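Local coordinates for Glyco_hydro_cc domain-containing protein (Cryptococcus neoformans, PDB 6UBC) that probably binds beta-1,3-glucan oligosaccharides, as a carbohydrate-binding member (subgroup VII) of glycoside hydrolase family 128 with a TIM-barrel fold, at residues Ile219-Asp224 / Tyr268-Glu273; Ser292-Thr297 / Ser306-Pro311; Tyr357-Asn360 / Pro365-Val368; Ser387-Phe392 / Pro419-Ile424. One frame throughout, in Å; residues are numbered along the deposited sequence.

In the fold
All four contacts belong to the TIM barrel. Interaction 1 lies deepest, its centre about 6 Å from the centre of the chain, and joins side chains of two strands that are separated by a third; a water lies between a tyrosine hydroxyl and a glutamate carboxylate. Interactions 2 and 3 each join a helix to the following strand; an indole makes most of the contact in the first and an isoleucine methyl in the second. Interaction 2 is fully buried, interaction 3 only partly. Strands 268-270 and 307-309 are sheet neighbours, and Trp367 of interaction 3 packs against residues of interactions 1 and 2. Interaction 4, centred about 18 Å from the chain centre, is again apolar but ties a helix to a loop.

Interaction 1 (Ile219-Asp224 / Tyr268-Glu273); sequences IGWYYD and YIIGFE
Tyr223 and Ile270 meet inside the TIM barrel, reaching toward each other from two strands that do not pair directly. Strand 237-241 runs between 221-223 and 268-270, parallel to both, and the CA atoms of Tyr223 and Ile270 stay 8.8 Å apart. What joins the segments is therefore made by side chains and one water.

The apolar part centres on the methyl CD1 of Ile270. It sits over one face of the Tyr223 ring, 3.9 Å from the ring centroid and 10° off the ring normal, a CH-pi contact with the methyl almost exactly above the middle of the ring. The two side chains cross at about a right angle. Ile270 reaches this place because its chain is extended, CD1 lying anti to CA (chi2 173°). Ile270 CD1 also lies 4.3 Å from Trp221 CZ3, so that it packs against two aromatic residues from alternate positions of one strand. Met241 and Val239 of the intervening strand pack against Tyr223 and Ile270, respectively, and Trp221 is held at its polar corner by a hydrogen bond from NE1 to the carbonyl oxygen of Lys203.

The polar part lies at the far end of the phenol. Tyr223 OH is hydrogen-bonded to the carbonyl oxygen of Thr369, which fixes the tip of the ring. A water is also placed to donate to this hydroxyl and to Glu273, but it has more acceptors in reach than protons, so both bonds may not always be made; it lies 2.9 Å from Tyr223 OH and 2.8 Å from Glu273 OE1.

Interaction 2 (Ser292-Thr297 / Ser306-Pro311); sequences SLWDST and SILISP
Trp294 on the helix and Ser310, just after residues 307-309, mark the closest backbone approach, their CA atoms 9.2 Å apart. Helix 287-298 and strand 307-309 are successive elements of a beta-alpha-beta unit of the TIM barrel, opened by strand 268-270, the neighbour with which 307-309 pairs in parallel. The helix widens into a pi-type turn at 294-297.

A single large side chain spans the gap. Trp294 swings its indole out from the helix, chi1 174° setting CG opposite the backbone N, and so carries its six-membered ring across to the strand. Its CZ2 packs on Leu308, 3.9 Å from CD1, and the CB of Leu308 also lies close to this corner of the indole. On the other flank Trp294 CZ3 is 3.9 Å from Pro311 CD; both neighbours meet the ring obliquely. Between them the main chain itself comes up to the indole edge, near the ring plane, with Ile309 O 3.5 Å from Trp294 CZ3. The indole nitrogen NE1 is tied to the carbonyl oxygen of Thr334, and Phe328 meets the rings edge-to-face, both of which should limit rotation of the side chain. Ser310 OG donates to Pro311 O over 2.8 Å, with the donor 33° out of the carbonyl plane.

Interaction 3 (Tyr357-Asn360 / Pro365-Val368); sequences YYYN and PIWV
The methyl CD1 of Ile366 rests on the helix where Tyr358 joins Tyr359. It lies 4.0 Å from the backbone Tyr359 N, and its distances to Tyr359 CB and Tyr358 CB are 4.2 Å and 4.3 Å. Relative to the Tyr359 ring the methyl stands at the edge, near the ring plane, so the phenol passes beside it instead of lying over it. A looser approach brings Tyr359 CE1 obliquely to Pro365 N.

A chi2 of 162° stretches Ile366 out to its full length, which carries the tip from the strand to the helix surface. This is the return half of a beta-alpha-beta unit in the TIM barrel: strand 339-345, helix 348-362, then strand 366-375, parallel to the first. Leu341 of strand 339-345 packs against both Ile366 and Tyr358.

The two tyrosines leave the methyl in different directions. Tyr359 also touches Arg405, whereas the Tyr358 ring leads away from the strand and is fixed at its hydroxyl by a hydrogen bond to the carbonyl of Gln316. One face of that ring is packed by Tyr357, whose CD2 lies 3.6 Å above the plane, over its centre.

Interaction 4 (Ser387-Phe392 / Pro419-Ile424); sequences SEINTF and PEWDMI
Glu420 makes the first contact along 419-424, and does so with its aliphatic root: CB lies 3.7 Å from Ile389 CD1 of the helix. The chain then bends at chi2 (95°), which turns the carboxylate away from the helix, and the two side chains cross at about a right angle.

Trp421 follows and carries the larger share. Its six-membered ring is brought toward the helix by a chi1 of -172°, which points the indole away from the residue's own N. There the other branch of Ile389 meets it obliquely: Ile389 CG2 stands 3.9 Å from Trp421 CE3 and equally close to CZ3, so that the forked isoleucine touches both residues, one with each arm. One helical turn on, Phe392 CD2 is 4.2 Å from Trp421 CH2; this corner of the indole lies at the edge of the phenyl ring, near its plane. The indole is anchored at NE1 by the carbonyl of Ser412 and is stacked against Tyr411.

The turn through Glu420 and Trp421 is closed by Asp422 N bonding to Pro419 O at 3.1 Å, and Met423 leads off to pack on Tyr436 of helix 431-441. Phe392 touches Cys373 and Ile389 touches Cys383, the two halves of a disulfide. The contact lies among helix 386-402, helix 431-441, whose Ser432 touches Ile389, and strand 366-375 of the barrel, where Phe371, Ala372 and Cys373 pack against Trp421.

Interaction 1 (Ile219-Asp224 / Tyr268-Glu273)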
loop_
_atom_site.group_PDB
_atom_site.type_symbol
_atom_site.label_atom_id
_atom_site.label_comp_id
_atom_site.label_asym_id
_atom_site.label_seq_id
_atom_site.Cartn_x
_atom_site.Cartn_y
_atom_site.Cartn_z
ATOM N N ILE A 219 -0.559 -15.053 -3.364
ATOM C CA ILE A 219 -0.478 -13.576 -3.464
ATOM C C ILE A 219 -0.116 -13.205 -4.890
ATOM O O ILE A 219 0.590 -14.047 -5.577
ATOM C CB ILE A 219 0.576 -13.039 -2.493
ATOM C CG1 ILE A 219 1.920 -13.769 -2.597
ATOM C CG2 ILE A 219 0.027 -13.043 -1.096
ATOM C CD1 ILE A 219 3.055 -12.873 -2.056
ATOM N N GLY A 220 -0.596 -12.046 -5.359
ATOM C CA GLY A 220 -0.260 -11.538 -6.690
ATOM C C GLY A 220 0.998 -10.688 -6.743
ATOM O O GLY A 220 1.557 -10.512 -7.853
ATOM N N TRP A 221 1.429 -10.147 -5.594
ATOM C CA TRP A 221 2.373 -9.019 -5.563
ATOM C C TRP A 221 2.880 -8.800 -4.157
ATOM O O TRP A 221 2.244 -9.321 -3.168
ATOM C CB TRP A 221 1.710 -7.751 -6.084
ATOM C CG TRP A 221 0.564 -7.230 -5.262
ATOM C CD1 TRP A 221 -0.678 -7.808 -5.151
ATOM C CD2 TRP A 221 0.567 -6.151 -4.320
ATOM N NE1 TRP A 221 -1.467 -7.127 -4.268
ATOM C CE2 TRP A 221 -0.740 -6.058 -3.785
ATOM C CE3 TRP A 221 1.522 -5.218 -3.918
ATOM C CZ2 TRP A 221 -1.088 -5.095 -2.844
ATOM C CZ3 TRP A 221 1.145 -4.226 -3.037
ATOM C CH2 TRP A 221 -0.144 -4.172 -2.516
ATOM N N TYR A 222 3.974 -8.053 -4.090
ATOM C CA TYR A 222 4.619 -7.742 -2.815
ATOM C C TYR A 222 5.517 -6.534 -2.952
ATOM O O TYR A 222 6.006 -6.189 -4.020
ATOM C CB TYR A 222 5.430 -8.952 -2.364
ATOM C CG TYR A 222 6.432 -9.461 -3.378
ATOM C CD1 TYR A 222 6.115 -10.445 -4.305
ATOM C CD2 TYR A 222 7.724 -9.001 -3.354
ATOM C CE1 TYR A 222 7.062 -10.892 -5.209
ATOM C CE2 TYR A 222 8.685 -9.420 -4.243
ATOM C CZ TYR A 222 8.354 -10.382 -5.195
ATOM O OH TYR A 222 9.300 -10.834 -6.081
ATOM N N TYR A 223 5.762 -5.913 -1.810
ATOM C CA TYR A 223 6.707 -4.773 -1.716
ATOM C C TYR A 223 7.190 -4.696 -0.281
ATOM O O TYR A 223 6.489 -5.252 0.636
ATOM C CB TYR A 223 6.021 -3.489 -2.150
ATOM C CG TYR A 223 5.131 -2.827 -1.112
ATOM C CD1 TYR A 223 3.908 -3.378 -0.715
ATOM C CD2 TYR A 223 5.466 -1.600 -0.575
ATOM C CE1 TYR A 223 3.101 -2.756 0.224
ATOM C CE2 TYR A 223 4.627 -0.933 0.300
ATOM C CZ TYR A 223 3.452 -1.524 0.736
ATOM O OH TYR A 223 2.612 -0.889 1.632
ATOM N N ASP A 224 8.277 -3.952 -0.081
ATOM C CA ASP A 224 8.960 -3.917 1.237
ATOM C C ASP A 224 9.431 -2.493 1.576
ATOM O O ASP A 224 10.369 -2.366 2.387
ATOM C CB ASP A 224 10.075 -4.953 1.295
ATOM C CG ASP A 224 11.262 -4.595 0.414
ATOM O OD1 ASP A 224 11.181 -3.611 -0.332
ATOM O OD2 ASP A 224 12.263 -5.316 0.499
ATOM N N TYR A 268 5.196 -1.850 -11.580
ATOM C CA TYR A 268 4.377 -1.041 -10.642
ATOM C C TYR A 268 5.282 -0.146 -9.791
ATOM O O TYR A 268 6.328 -0.611 -9.293
ATOM C CB TYR A 268 3.632 -1.963 -9.664
ATOM C CG TYR A 268 2.823 -3.046 -10.327
ATOM C CD1 TYR A 268 1.532 -2.804 -10.777
ATOM C CD2 TYR A 268 3.392 -4.261 -10.657
ATOM C CE1 TYR A 268 0.803 -3.781 -11.454
ATOM C CE2 TYR A 268 2.663 -5.250 -11.302
ATOM C CZ TYR A 268 1.370 -5.005 -11.722
ATOM O OH TYR A 268 0.687 -5.997 -12.408
ATOM N N ILE A 269 4.841 1.094 -9.545
ATOM C CA ILE A 269 5.564 2.011 -8.627
ATOM C C ILE A 269 4.574 2.537 -7.613
ATOM O O ILE A 269 3.580 3.181 -8.052
ATOM C CB ILE A 269 6.193 3.153 -9.382
ATOM C CG1 ILE A 269 7.226 2.677 -10.400
ATOM C CG2 ILE A 269 6.829 4.079 -8.375
ATOM C CD1 ILE A 269 7.530 3.704 -11.464
ATOM N N ILE A 270 4.792 2.220 -6.338
ATOM C CA ILE A 270 4.048 2.891 -5.237
ATOM C C ILE A 270 4.745 4.207 -4.866
ATOM O O ILE A 270 5.974 4.246 -4.677
ATOM C CB ILE A 270 3.916 1.943 -4.057
ATOM C CG1 ILE A 270 3.101 0.721 -4.456
ATOM C CG2 ILE A 270 3.377 2.717 -2.822
ATOM C CD1 ILE A 270 3.074 -0.358 -3.378
ATOM N N GLY A 271 3.964 5.275 -4.729
ATOM C CA GLY A 271 4.399 6.603 -4.317
ATOM C C GLY A 271 4.598 6.711 -2.809
ATOM O O GLY A 271 4.508 5.709 -2.058
ATOM N N PHE A 272 4.814 7.934 -2.371
ATOM C CA PHE A 272 5.392 8.217 -1.047
ATOM C C PHE A 272 4.519 7.641 0.062
ATOM O O PHE A 272 3.279 7.696 0.009
ATOM C CB PHE A 272 5.565 9.713 -0.842
ATOM C CG PHE A 272 6.116 10.394 -2.068
ATOM C CD1 PHE A 272 7.358 10.066 -2.541
ATOM C CD2 PHE A 272 5.360 11.319 -2.776
ATOM C CE1 PHE A 272 7.878 10.682 -3.675
ATOM C CE2 PHE A 272 5.876 11.965 -3.889
ATOM C CZ PHE A 272 7.150 11.650 -4.331
ATOM N N GLU A 273 5.223 7.152 1.067
ATOM C CA GLU A 273 4.599 6.641 2.288
ATOM C C GLU A 273 4.099 7.783 3.165
ATOM O O GLU A 273 4.935 8.431 3.790
ATOM C CB GLU A 273 5.636 5.853 3.099
ATOM C CG GLU A 273 5.058 5.228 4.344
ATOM C CD GLU A 273 4.336 3.918 4.145
ATOM O OE1 GLU A 273 4.367 3.364 3.002
ATOM O OE2 GLU A 273 3.751 3.462 5.193
HETATM O O HOH W 1 2.579 1.965 1.419
#

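Interaction 2 (Ser292-Thr297 / Ser306-Pro311)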
loop_
_atom_site.group_PDB
_atom_site.type_symbol
_atom_site.label_atom_id
_atom_site.label_comp_id
_atom_site.label_asym_id
_atom_site.label_seq_id
_atom_site.Cartn_x
_atom_site.Cartn_y
_atom_site.Cartn_z
ATOM N N SER A 292 6.670 18.021 -7.305
ATOM C CA SER A 292 7.878 18.170 -8.142
ATOM C C SER A 292 8.638 16.831 -8.198
ATOM O O SER A 292 9.031 16.441 -9.306
ATOM C CB SER A 292 8.758 19.305 -7.687
ATOM O OG SER A 292 9.860 19.341 -8.607
ATOM N N LEU A 293 8.791 16.100 -7.082
ATOM C CA LEU A 293 9.550 14.818 -7.057
ATOM C C LEU A 293 8.792 13.748 -7.856
ATOM O O LEU A 293 9.411 13.006 -8.602
ATOM C CB LEU A 293 9.774 14.398 -5.608
ATOM C CG LEU A 293 10.582 13.122 -5.424
ATOM C CD1 LEU A 293 11.933 13.268 -6.083
ATOM C CD2 LEU A 293 10.758 12.833 -3.915
ATOM N N TRP A 294 7.472 13.676 -7.645
ATOM C CA TRP A 294 6.584 12.773 -8.387
ATOM C C TRP A 294 6.809 12.990 -9.892
ATOM O O TRP A 294 7.135 12.033 -10.609
ATOM C CB TRP A 294 5.142 13.058 -7.961
ATOM C CG TRP A 294 4.178 12.274 -8.794
ATOM C CD1 TRP A 294 3.670 12.687 -9.979
ATOM C CD2 TRP A 294 3.587 10.986 -8.518
ATOM N NE1 TRP A 294 2.819 11.738 -10.464
ATOM C CE2 TRP A 294 2.751 10.682 -9.603
ATOM C CE3 TRP A 294 3.655 10.065 -7.452
ATOM C CZ2 TRP A 294 2.019 9.503 -9.679
ATOM C CZ3 TRP A 294 2.945 8.887 -7.521
ATOM C CH2 TRP A 294 2.120 8.618 -8.623
ATOM N N ASP A 295 6.733 14.230 -10.328
ATOM C CA ASP A 295 6.797 14.574 -11.755
ATOM C C ASP A 295 8.193 14.278 -12.310
ATOM O O ASP A 295 8.259 13.679 -13.388
ATOM C CB ASP A 295 6.381 16.013 -12.042
ATOM C CG ASP A 295 4.862 16.132 -12.131
ATOM O OD1 ASP A 295 4.221 15.136 -12.566
ATOM O OD2 ASP A 295 4.361 17.170 -11.732
ATOM N N SER A 296 9.247 14.548 -11.554
ATOM C CA SER A 296 10.625 14.434 -12.073
ATOM C C SER A 296 11.139 13.016 -12.014
ATOM O O SER A 296 11.970 12.680 -12.846
ATOM C CB SER A 296 11.544 15.336 -11.324
ATOM O OG SER A 296 11.782 14.849 -10.016
ATOM N N THR A 297 10.723 12.209 -11.051
ATOM C CA THR A 297 11.411 10.952 -10.651
ATOM C C THR A 297 10.529 9.708 -10.796
ATOM O O THR A 297 11.038 8.702 -11.222
ATOM C CB THR A 297 11.967 11.139 -9.236
ATOM O OG1 THR A 297 12.808 12.284 -9.260
ATOM C CG2 THR A 297 12.791 9.987 -8.719
ATOM N N SER A 306 5.277 1.648 -16.828
ATOM C CA SER A 306 5.098 1.464 -15.355
ATOM C C SER A 306 3.687 1.923 -14.990
ATOM O O SER A 306 3.231 2.972 -15.526
ATOM C CB SER A 306 6.147 2.187 -14.572
ATOM O OG SER A 306 7.427 1.695 -14.919
ATOM N N ILE A 307 2.988 1.136 -14.176
ATOM C CA ILE A 307 1.710 1.557 -13.552
ATOM C C ILE A 307 2.028 2.432 -12.317
ATOM O O ILE A 307 2.820 1.958 -11.438
ATOM C CB ILE A 307 0.851 0.335 -13.203
ATOM C CG1 ILE A 307 0.327 -0.370 -14.448
ATOM C CG2 ILE A 307 -0.298 0.712 -12.323
ATOM C CD1 ILE A 307 -0.089 -1.788 -14.191
ATOM N N LEU A 308 1.443 3.639 -12.232
ATOM C CA LEU A 308 1.736 4.603 -11.148
ATOM C C LEU A 308 0.657 4.542 -10.072
ATOM O O LEU A 308 -0.533 4.725 -10.344
ATOM C CB LEU A 308 1.841 6.005 -11.666
ATOM C CG LEU A 308 2.865 6.183 -12.782
ATOM C CD1 LEU A 308 3.042 7.661 -13.012
ATOM C CD2 LEU A 308 4.186 5.510 -12.436
ATOM N N ILE A 309 1.097 4.240 -8.854
ATOM C CA ILE A 309 0.220 4.191 -7.671
ATOM C C ILE A 309 0.517 5.445 -6.831
ATOM O O ILE A 309 1.660 5.741 -6.557
ATOM C CB ILE A 309 0.436 2.875 -6.937
ATOM C CG1 ILE A 309 0.013 1.723 -7.861
ATOM C CG2 ILE A 309 -0.286 2.825 -5.616
ATOM C CD1 ILE A 309 1.112 0.694 -8.048
ATOM N N SER A 310 -0.513 6.130 -6.384
ATOM C CA SER A 310 -0.405 7.475 -5.751
ATOM C C SER A 310 0.331 7.338 -4.420
ATOM O O SER A 310 0.474 6.234 -3.869
ATOM C CB SER A 310 -1.771 8.075 -5.539
ATOM O OG SER A 310 -2.434 7.576 -4.401
ATOM N N PRO A 311 0.771 8.478 -3.829
ATOM C CA PRO A 311 1.139 8.461 -2.416
ATOM C C PRO A 311 -0.039 8.015 -1.543
ATOM O O PRO A 311 -1.202 8.156 -1.924
ATOM C CB PRO A 311 1.504 9.926 -2.068
ATOM C CG PRO A 311 1.775 10.557 -3.450
ATOM C CD PRO A 311 0.777 9.855 -4.376
#

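Interaction 3 (Tyr357-Asn360 / Pro365-Val368)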
loop_
_atom_site.group_PDB
_atom_site.type_symbol
_atom_site.label_atom_id
_atom_site.label_comp_id
_atom_site.label_asym_id
_atom_site.label_seq_id
_atom_site.Cartn_x
_atom_site.Cartn_y
_atom_site.Cartn_z
ATOM N N TYR A 357 -14.670 7.444 0.002
ATOM C CA TYR A 357 -14.110 8.794 -0.130
ATOM C C TYR A 357 -13.199 8.833 -1.362
ATOM O O TYR A 357 -13.299 9.772 -2.234
ATOM C CB TYR A 357 -13.401 9.261 1.145
ATOM C CG TYR A 357 -12.694 10.557 0.883
ATOM C CD1 TYR A 357 -13.378 11.752 0.782
ATOM C CD2 TYR A 357 -11.357 10.568 0.526
ATOM C CE1 TYR A 357 -12.748 12.925 0.421
ATOM C CE2 TYR A 357 -10.725 11.732 0.139
ATOM C CZ TYR A 357 -11.422 12.929 0.094
ATOM O OH TYR A 357 -10.798 14.069 -0.322
ATOM N N TYR A 358 -12.277 7.873 -1.461
ATOM C CA TYR A 358 -11.233 7.908 -2.497
ATOM C C TYR A 358 -11.809 7.591 -3.876
ATOM O O TYR A 358 -11.293 8.209 -4.861
ATOM C CB TYR A 358 -10.021 7.062 -2.106
ATOM C CG TYR A 358 -9.208 7.778 -1.053
ATOM C CD1 TYR A 358 -8.386 8.844 -1.392
ATOM C CD2 TYR A 358 -9.333 7.475 0.283
ATOM C CE1 TYR A 358 -7.633 9.523 -0.451
ATOM C CE2 TYR A 358 -8.575 8.120 1.255
ATOM C CZ TYR A 358 -7.720 9.151 0.890
ATOM O OH TYR A 358 -6.991 9.835 1.823
ATOM N N TYR A 359 -12.773 6.673 -3.955
ATOM C CA TYR A 359 -13.434 6.345 -5.237
ATOM C C TYR A 359 -14.333 7.514 -5.695
ATOM O O TYR A 359 -14.206 7.995 -6.846
ATOM C CB TYR A 359 -14.184 5.015 -5.199
ATOM C CG TYR A 359 -14.404 4.549 -6.612
ATOM C CD1 TYR A 359 -13.337 3.974 -7.321
ATOM C CD2 TYR A 359 -15.575 4.821 -7.291
ATOM C CE1 TYR A 359 -13.497 3.555 -8.632
ATOM C CE2 TYR A 359 -15.736 4.461 -8.619
ATOM C CZ TYR A 359 -14.696 3.832 -9.278
ATOM O OH TYR A 359 -14.847 3.396 -10.560
ATOM N N ASN A 360 -15.128 8.080 -4.790
ATOM C CA ASN A 360 -16.013 9.217 -5.153
ATOM C C ASN A 360 -15.177 10.411 -5.581
ATOM O O ASN A 360 -15.556 11.094 -6.514
ATOM C CB ASN A 360 -16.953 9.574 -4.002
ATOM C CG ASN A 360 -17.965 8.485 -3.781
ATOM O OD1 ASN A 360 -18.141 7.637 -4.638
ATOM N ND2 ASN A 360 -18.629 8.487 -2.646
ATOM N N PRO A 365 -9.249 3.144 -9.934
ATOM C CA PRO A 365 -9.073 1.912 -9.204
ATOM C C PRO A 365 -8.172 2.143 -7.998
ATOM O O PRO A 365 -7.285 2.995 -8.066
ATOM C CB PRO A 365 -8.422 0.922 -10.191
ATOM C CG PRO A 365 -8.633 1.533 -11.556
ATOM C CD PRO A 365 -8.898 3.018 -11.368
ATOM N N ILE A 366 -8.374 1.320 -6.977
ATOM C CA ILE A 366 -7.711 1.484 -5.656
ATOM C C ILE A 366 -6.778 0.313 -5.370
ATOM O O ILE A 366 -7.147 -0.856 -5.630
ATOM C CB ILE A 366 -8.765 1.655 -4.568
ATOM C CG1 ILE A 366 -9.309 3.084 -4.633
ATOM C CG2 ILE A 366 -8.248 1.305 -3.167
ATOM C CD1 ILE A 366 -10.618 3.267 -3.927
ATOM N N TRP A 367 -5.643 0.617 -4.767
ATOM C CA TRP A 367 -4.801 -0.380 -4.099
ATOM C C TRP A 367 -4.774 -0.014 -2.627
ATOM O O TRP A 367 -4.498 1.150 -2.291
ATOM C CB TRP A 367 -3.380 -0.432 -4.673
ATOM C CG TRP A 367 -3.182 -1.240 -5.906
ATOM C CD1 TRP A 367 -4.092 -1.622 -6.845
ATOM C CD2 TRP A 367 -1.933 -1.813 -6.288
ATOM N NE1 TRP A 367 -3.501 -2.350 -7.814
ATOM C CE2 TRP A 367 -2.168 -2.501 -7.504
ATOM C CE3 TRP A 367 -0.651 -1.798 -5.735
ATOM C CZ2 TRP A 367 -1.135 -3.112 -8.212
ATOM C CZ3 TRP A 367 0.371 -2.453 -6.399
ATOM C CH2 TRP A 367 0.119 -3.119 -7.631
ATOM N N VAL A 368 -5.104 -0.953 -1.778
ATOM C CA VAL A 368 -4.924 -0.778 -0.306
ATOM C C VAL A 368 -3.528 -1.310 -0.015
ATOM O O VAL A 368 -3.373 -2.528 0.228
ATOM C CB VAL A 368 -6.034 -1.446 0.517
ATOM C CG1 VAL A 368 -5.876 -1.191 2.014
ATOM C CG2 VAL A 368 -7.403 -0.926 0.122
#

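Interaction 4 (Ser387-Phe392 / Pro419-Ile424)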
loop_
_atom_site.group_PDB
_atom_site.type_symbol
_atom_site.label_atom_id
_atom_site.label_comp_id
_atom_site.label_asym_id
_atom_site.label_seq_id
_atom_site.Cartn_x
_atom_site.Cartn_y
_atom_site.Cartn_z
ATOM N N SER A 387 -9.212 -12.262 18.942
ATOM C CA SER A 387 -10.515 -12.697 18.400
ATOM C C SER A 387 -11.092 -11.593 17.495
ATOM O O SER A 387 -11.469 -11.816 16.307
ATOM C CB SER A 387 -11.412 -13.011 19.547
ATOM O OG SER A 387 -12.561 -13.527 18.965
ATOM N N GLU A 388 -11.045 -10.354 17.963
ATOM C CA GLU A 388 -11.527 -9.222 17.137
ATOM C C GLU A 388 -10.626 -9.083 15.916
ATOM O O GLU A 388 -11.173 -8.768 14.830
ATOM C CB GLU A 388 -11.445 -7.939 17.990
ATOM C CG GLU A 388 -11.819 -6.642 17.291
ATOM C CD GLU A 388 -11.494 -5.340 18.062
ATOM O OE1 GLU A 388 -10.803 -5.433 19.120
ATOM O OE2 GLU A 388 -11.923 -4.218 17.612
ATOM N N ILE A 389 -9.293 -9.236 16.070
ATOM C CA ILE A 389 -8.347 -9.174 14.919
ATOM C C ILE A 389 -8.705 -10.204 13.864
ATOM O O ILE A 389 -8.708 -9.849 12.707
ATOM C CB ILE A 389 -6.884 -9.304 15.391
ATOM C CG1 ILE A 389 -6.472 -7.974 16.031
ATOM C CG2 ILE A 389 -5.943 -9.723 14.296
ATOM C CD1 ILE A 389 -5.237 -8.041 16.922
ATOM N N ASN A 390 -8.925 -11.440 14.270
ATOM C CA ASN A 390 -9.259 -12.532 13.327
ATOM C C ASN A 390 -10.525 -12.163 12.539
ATOM O O ASN A 390 -10.547 -12.344 11.317
ATOM C CB ASN A 390 -9.432 -13.870 14.028
ATOM C CG ASN A 390 -8.158 -14.428 14.585
ATOM O OD1 ASN A 390 -7.044 -14.086 14.144
ATOM N ND2 ASN A 390 -8.311 -15.273 15.576
ATOM N N THR A 391 -11.557 -11.688 13.232
ATOM C CA THR A 391 -12.844 -11.302 12.604
ATOM C C THR A 391 -12.628 -10.192 11.577
ATOM O O THR A 391 -13.139 -10.284 10.419
ATOM C CB THR A 391 -13.889 -10.890 13.629
ATOM O OG1 THR A 391 -14.059 -11.996 14.516
ATOM C CG2 THR A 391 -15.156 -10.477 12.938
ATOM N N PHE A 392 -11.818 -9.226 11.962
ATOM C CA PHE A 392 -11.447 -8.095 11.093
ATOM C C PHE A 392 -10.755 -8.603 9.840
ATOM O O PHE A 392 -11.119 -8.129 8.770
ATOM C CB PHE A 392 -10.592 -7.088 11.853
ATOM C CG PHE A 392 -10.243 -5.891 11.033
ATOM C CD1 PHE A 392 -11.111 -4.822 10.978
ATOM C CD2 PHE A 392 -8.999 -5.799 10.404
ATOM C CE1 PHE A 392 -10.750 -3.664 10.310
ATOM C CE2 PHE A 392 -8.642 -4.662 9.722
ATOM C CZ PHE A 392 -9.548 -3.610 9.625
ATOM N N PRO A 419 1.381 -6.062 19.049
ATOM C CA PRO A 419 2.089 -7.314 18.886
ATOM C C PRO A 419 1.205 -8.447 18.307
ATOM O O PRO A 419 1.692 -9.274 17.551
ATOM C CB PRO A 419 2.455 -7.675 20.321
ATOM C CG PRO A 419 2.512 -6.356 21.033
ATOM C CD PRO A 419 1.376 -5.563 20.442
ATOM N N GLU A 420 -0.087 -8.400 18.622
ATOM C CA GLU A 420 -1.085 -9.377 18.130
ATOM C C GLU A 420 -1.283 -9.214 16.604
ATOM O O GLU A 420 -1.586 -10.198 15.934
ATOM C CB GLU A 420 -2.391 -9.271 18.913
ATOM C CG GLU A 420 -2.260 -9.610 20.380
ATOM C CD GLU A 420 -2.037 -8.435 21.326
ATOM O OE1 GLU A 420 -1.665 -7.350 20.860
ATOM O OE2 GLU A 420 -2.257 -8.639 22.514
ATOM N N TRP A 421 -1.072 -8.022 16.074
ATOM C CA TRP A 421 -1.154 -7.775 14.620
ATOM C C TRP A 421 0.096 -8.334 13.899
ATOM O O TRP A 421 0.005 -8.687 12.687
ATOM C CB TRP A 421 -1.364 -6.265 14.380
ATOM C CG TRP A 421 -1.648 -5.988 12.923
ATOM C CD1 TRP A 421 -0.751 -5.713 11.958
ATOM C CD2 TRP A 421 -2.870 -6.299 12.239
ATOM N NE1 TRP A 421 -1.358 -5.641 10.733
ATOM C CE2 TRP A 421 -2.667 -6.017 10.877
ATOM C CE3 TRP A 421 -4.152 -6.692 12.654
ATOM C CZ2 TRP A 421 -3.641 -6.221 9.899
ATOM C CZ3 TRP A 421 -5.140 -6.863 11.693
ATOM C CH2 TRP A 421 -4.896 -6.618 10.326
ATOM N N ASP A 422 1.242 -8.496 14.574
ATOM C CA ASP A 422 2.460 -8.997 13.887
ATOM C C ASP A 422 2.107 -10.258 13.075
ATOM O O ASP A 422 1.442 -11.156 13.627
ATOM C CB ASP A 422 3.598 -9.321 14.864
ATOM C CG ASP A 422 4.349 -8.164 15.507
ATOM O OD1 ASP A 422 4.236 -7.066 15.019
ATOM O OD2 ASP A 422 4.988 -8.416 16.546
ATOM N N MET A 423 2.499 -10.289 11.798
ATOM C CA MET A 423 2.302 -11.482 10.942
ATOM C C MET A 423 3.387 -12.519 11.255
ATOM O O MET A 423 3.096 -13.707 11.114
ATOM C CB MET A 423 2.357 -11.064 9.469
ATOM C CG MET A 423 2.313 -12.246 8.471
ATOM S SD MET A 423 1.963 -11.486 6.827
ATOM C CE MET A 423 0.178 -11.464 6.884
ATOM N N ILE A 424 4.610 -12.056 11.543
ATOM C CA ILE A 424 5.813 -12.901 11.799
ATOM C C ILE A 424 6.343 -12.591 13.197
ATOM O O ILE A 424 6.415 -11.394 13.592
ATOM C CB ILE A 424 6.891 -12.715 10.711
ATOM C CG1 ILE A 424 6.376 -12.878 9.273
ATOM C CG2 ILE A 424 8.067 -13.649 11.003
ATOM C CD1 ILE A 424 5.924 -14.289 8.914
#